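Local atomic coordinates of putative trimethylamine methyltransferase (Rhizobium meliloti, PDB entry 4YYC), a protein that probably acts as a methyltransferase of the trimethylamine methyltransferase (MttB) family, although its own substrate is not established. Residues A[114-118]-A[129-133]; A[143-149]-A[399-404]. All coordinates share one frame; numbering follows the deposited sequence.

Interaction 1 of 2, residues A[114-118]-A[129-133]; sequences PKDFT and QIGGK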
# COMPACT_ATOMS: atom_id res chain seq x y z
N PRO A 114 -30.20 -7.44 3.12
CA PRO A 114 -29.97 -5.97 3.07
C PRO A 114 -28.61 -5.61 2.48
O PRO A 114 -27.60 -6.25 2.80
CB PRO A 114 -30.07 -5.57 4.56
CG PRO A 114 -29.63 -6.82 5.29
CD PRO A 114 -30.21 -7.96 4.50
N LYS A 115 -28.59 -4.60 1.60
CA LYS A 115 -27.34 -4.09 1.06
C LYS A 115 -26.52 -3.43 2.12
O LYS A 115 -25.30 -3.41 2.01
CB LYS A 115 -27.58 -3.05 -0.03
CG LYS A 115 -28.04 -3.62 -1.34
CD LYS A 115 -27.57 -2.67 -2.47
CE LYS A 115 -28.31 -2.78 -3.77
NZ LYS A 115 -28.96 -4.08 -4.06
N ASP A 116 -27.18 -2.84 3.11
CA ASP A 116 -26.50 -2.23 4.24
C ASP A 116 -27.38 -2.31 5.46
O ASP A 116 -28.61 -2.38 5.33
CB ASP A 116 -26.04 -0.81 3.92
CG ASP A 116 -27.14 0.08 3.55
OD1 ASP A 116 -27.50 0.15 2.36
OD2 ASP A 116 -27.74 0.66 4.47
N PHE A 117 -26.77 -2.26 6.63
CA PHE A 117 -27.48 -2.31 7.89
C PHE A 117 -26.64 -1.75 9.00
O PHE A 117 -25.41 -1.63 8.83
CB PHE A 117 -27.95 -3.76 8.21
CG PHE A 117 -26.82 -4.74 8.41
CD1 PHE A 117 -26.27 -5.42 7.34
CD2 PHE A 117 -26.29 -4.97 9.66
CE1 PHE A 117 -25.21 -6.28 7.51
CE2 PHE A 117 -25.23 -5.82 9.83
CZ PHE A 117 -24.69 -6.48 8.76
N THR A 118 -27.26 -1.42 10.13
CA THR A 118 -26.53 -0.93 11.29
C THR A 118 -26.11 -2.08 12.21
O THR A 118 -26.92 -2.96 12.55
CB THR A 118 -27.41 0.05 12.09
OG1 THR A 118 -27.84 1.11 11.21
CG2 THR A 118 -26.64 0.61 13.25
N GLN A 129 -22.16 1.48 10.51
CA GLN A 129 -22.82 1.04 9.30
C GLN A 129 -22.03 -0.08 8.68
O GLN A 129 -20.83 0.08 8.46
CB GLN A 129 -22.99 2.18 8.27
CG GLN A 129 -23.65 1.70 6.97
CD GLN A 129 -23.88 2.82 5.98
OE1 GLN A 129 -24.62 3.75 6.31
NE2 GLN A 129 -23.30 2.73 4.73
N ILE A 130 -22.73 -1.13 8.24
CA ILE A 130 -22.12 -2.21 7.49
C ILE A 130 -22.70 -2.20 6.08
O ILE A 130 -23.89 -2.42 5.91
CB ILE A 130 -22.37 -3.57 8.18
CG1 ILE A 130 -21.55 -3.66 9.49
CG2 ILE A 130 -21.96 -4.74 7.30
CD1 ILE A 130 -20.04 -3.72 9.34
N GLY A 131 -21.87 -1.86 5.09
CA GLY A 131 -22.30 -1.77 3.71
C GLY A 131 -22.11 -0.39 3.11
O GLY A 131 -21.77 0.59 3.80
N GLY A 132 -22.31 -0.33 1.80
CA GLY A 132 -22.20 0.91 1.06
C GLY A 132 -20.83 1.52 1.10
O GLY A 132 -19.84 0.82 0.95
N LYS A 133 -20.79 2.82 1.39
CA LYS A 133 -19.51 3.56 1.46
C LYS A 133 -18.78 3.45 2.79
O LYS A 133 -17.74 4.04 2.95
CB LYS A 133 -19.72 5.05 1.09
CG LYS A 133 -20.26 5.28 -0.31
CD LYS A 133 -19.29 4.81 -1.37
CE LYS A 133 -19.80 5.13 -2.75
NZ LYS A 133 -18.74 5.11 -3.76
O HOH W 1 -23.05 -2.87 0.67
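F117 and I130 face each other as the hydrogen-bonded pair of an antiparallel beta hairpin, and their side chains run side by side from the same face of the sheet. I130 N donates to F117 O at 2.8 Å in a nearly straight bond, and F117 N returns one to I130 O at 3.0 Å. With chi1 at 64°, the phenyl ring stands between its own backbone N and carbonyl carbon, which turns one face to I130: I130 CB sits 4.0 Å from the F117 ring centroid in a CH-pi contact, and I130 CG2 comes within 3.6 Å of F117 CZ. An alanine in place of F117 would probably leave this flank of I130 without its aromatic cover. Toward K115 and G132 a water bridges the backbones, donating to K115 O and accepting from G132 N. G131 sits at backbone angles that call for glycine, close to K115 O. Within its own segment Q129 NE2 donates to G131 O at 2.8 Å, from above the carbonyl plane. F117 and I130 both touch L241 and L314, and I130 also V136, so the apolar face of the hairpin packs on strands 240-245 and 313-322 of the six-stranded sheet and on the following strand 134-137.

Interaction 2 of 2, residues A[143-149]-A[399-404]; sequences PPFVRDL and GLVSSY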
# COMPACT_ATOMS: atom_id res chain seq x y z
N PRO A 143 -6.03 -16.08 17.01
CA PRO A 143 -4.77 -16.70 17.45
C PRO A 143 -4.80 -17.39 18.82
O PRO A 143 -5.29 -16.84 19.80
CB PRO A 143 -3.82 -15.50 17.51
CG PRO A 143 -4.31 -14.64 16.41
CD PRO A 143 -5.79 -14.73 16.49
N PRO A 144 -4.15 -18.55 18.92
CA PRO A 144 -4.02 -19.20 20.22
C PRO A 144 -2.81 -18.75 21.01
O PRO A 144 -2.70 -19.06 22.18
CB PRO A 144 -3.89 -20.67 19.85
CG PRO A 144 -3.33 -20.69 18.50
CD PRO A 144 -3.90 -19.49 17.82
N PHE A 145 -1.89 -18.06 20.34
CA PHE A 145 -0.70 -17.52 20.98
C PHE A 145 -0.73 -16.02 21.02
O PHE A 145 -1.33 -15.37 20.16
CB PHE A 145 0.58 -17.94 20.23
CG PHE A 145 0.84 -19.42 20.21
CD1 PHE A 145 1.42 -20.05 21.31
CD2 PHE A 145 0.46 -20.17 19.12
CE1 PHE A 145 1.65 -21.44 21.27
CE2 PHE A 145 0.68 -21.54 19.08
CZ PHE A 145 1.26 -22.16 20.16
N VAL A 146 -0.03 -15.47 22.00
CA VAL A 146 0.31 -14.04 22.00
C VAL A 146 1.81 -13.85 21.95
O VAL A 146 2.58 -14.76 22.35
CB VAL A 146 -0.26 -13.26 23.21
CG1 VAL A 146 -1.78 -13.32 23.17
CG2 VAL A 146 0.29 -13.80 24.54
N ARG A 147 2.22 -12.69 21.45
CA ARG A 147 3.53 -12.17 21.76
C ARG A 147 3.35 -11.09 22.77
O ARG A 147 2.76 -10.04 22.44
CB ARG A 147 4.18 -11.60 20.51
CG ARG A 147 4.93 -12.62 19.78
CD ARG A 147 6.34 -12.85 20.32
NE ARG A 147 7.02 -13.67 19.38
CZ ARG A 147 8.21 -14.19 19.55
NH1 ARG A 147 8.89 -14.02 20.69
NH2 ARG A 147 8.70 -14.92 18.59
N ASP A 148 3.74 -11.37 24.02
CA ASP A 148 3.38 -10.48 25.12
C ASP A 148 4.31 -9.26 25.17
O ASP A 148 5.24 -9.16 24.39
CB ASP A 148 3.22 -11.22 26.44
CG ASP A 148 4.52 -11.72 27.05
OD1 ASP A 148 5.60 -11.23 26.69
OD2 ASP A 148 4.41 -12.66 27.90
N LEU A 149 4.04 -8.36 26.12
CA LEU A 149 4.81 -7.13 26.22
C LEU A 149 6.21 -7.37 26.77
O LEU A 149 7.04 -6.46 26.74
CB LEU A 149 4.03 -6.10 27.03
CG LEU A 149 2.85 -5.44 26.27
CD1 LEU A 149 1.99 -4.62 27.18
CD2 LEU A 149 3.28 -4.57 25.12
N GLY A 399 -1.50 -15.75 11.45
CA GLY A 399 -2.73 -15.95 12.19
C GLY A 399 -2.58 -16.73 13.46
O GLY A 399 -3.55 -16.93 14.17
N LEU A 400 -1.37 -17.20 13.78
CA LEU A 400 -1.14 -17.95 15.01
C LEU A 400 -0.90 -17.08 16.19
O LEU A 400 -1.01 -17.55 17.33
CB LEU A 400 0.04 -18.92 14.86
CG LEU A 400 -0.20 -20.16 14.04
CD1 LEU A 400 1.08 -20.93 13.84
CD2 LEU A 400 -1.24 -21.05 14.71
N VAL A 401 -0.55 -15.81 15.95
CA VAL A 401 -0.20 -14.89 17.03
C VAL A 401 -0.99 -13.60 17.01
O VAL A 401 -1.13 -12.99 15.95
CB VAL A 401 1.31 -14.58 16.95
CG1 VAL A 401 1.72 -13.44 17.87
CG2 VAL A 401 2.11 -15.84 17.28
N SER A 402 -1.47 -13.18 18.19
CA SER A 402 -1.96 -11.81 18.46
C SER A 402 -0.83 -11.10 19.15
O SER A 402 -0.37 -11.53 20.22
CB SER A 402 -3.21 -11.79 19.34
OG SER A 402 -4.28 -12.36 18.59
N SER A 403 -0.28 -10.07 18.50
CA SER A 403 0.90 -9.33 19.02
C SER A 403 0.53 -7.96 19.55
O SER A 403 -0.08 -7.19 18.84
CB SER A 403 1.93 -9.20 17.92
OG SER A 403 2.91 -8.23 18.24
N TYR A 404 0.89 -7.66 20.79
CA TYR A 404 0.59 -6.36 21.34
C TYR A 404 1.32 -5.28 20.52
O TYR A 404 0.73 -4.24 20.19
CB TYR A 404 1.07 -6.28 22.79
CG TYR A 404 0.22 -7.05 23.80
CD1 TYR A 404 0.39 -8.38 24.02
CD2 TYR A 404 -0.66 -6.39 24.59
CE1 TYR A 404 -0.35 -9.08 24.97
CE2 TYR A 404 -1.36 -7.05 25.59
CZ TYR A 404 -1.23 -8.41 25.73
OH TYR A 404 -1.97 -9.09 26.70
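V401 swings CG1 opposite its backbone N (chi1 169°), which sets that methyl 3.8 Å from R147 CG and leaves V401 CG2 3.9 Å from F145 CB. The Y404 side chain, its CG anti to the carbonyl carbon (chi1 -74°), brings a ring edge to R147 O, which lies near the ring plane, 3.3 Å from Y404 CD1. L149 crosses Y404 at about a right angle, L149 CD2 resting 3.6 Å from Y404 CB. Two parallel strands pair here, F145 with V401, V146 with S402 and R147 with S403, as the central pair of a four-stranded mixed sheet. F145 N donates to L400 O, S402 N to F145 O at 2.9 Å and R147 N to S402 O, while Y404 N reaches R147 O in a weak bond of 3.4 Å. The P143 ring, about 6 Å from a bound unknown ligand, packs against S402, P143 CG lying 3.2 Å from S402 OG. The polar ends find their partners outside the two segments: S402 OG bonds to V181 O, D148 forms a salt bridge with R154, Y404 OH bonds to D160, and R147 NH1 to G151 O; the R147 side chain also packs on F470 of the second subunit. The chemistry is thus divided: main-chain bonds and apolar carbons join the strands, whereas polar side-chain groups bond elsewhere, S403 OG capping K406 N at the start of helix 404-420.

In the fold
Read from the N terminus, the chain illustrates how local and distant closures combine in one fold. Interaction 1 comes first and closes a short loop, the ten residues between its segments, making the hairpin of strands 116-119 and 128-131. Only after strand 134-137 does interaction 2 open, and its partner follows 249 residues later, once the chain has passed through the parallel strands of the larger sheet and many helices. The two closures are therefore in series, neither nested nor crossed. The centres of interactions 1 and 2 lie about 31 Å apart, on opposite sides of the chain's centre. The first rests on strands 240-245 and 313-322, whereas the second joins strand 145-147 to the entrance of helix 404-420.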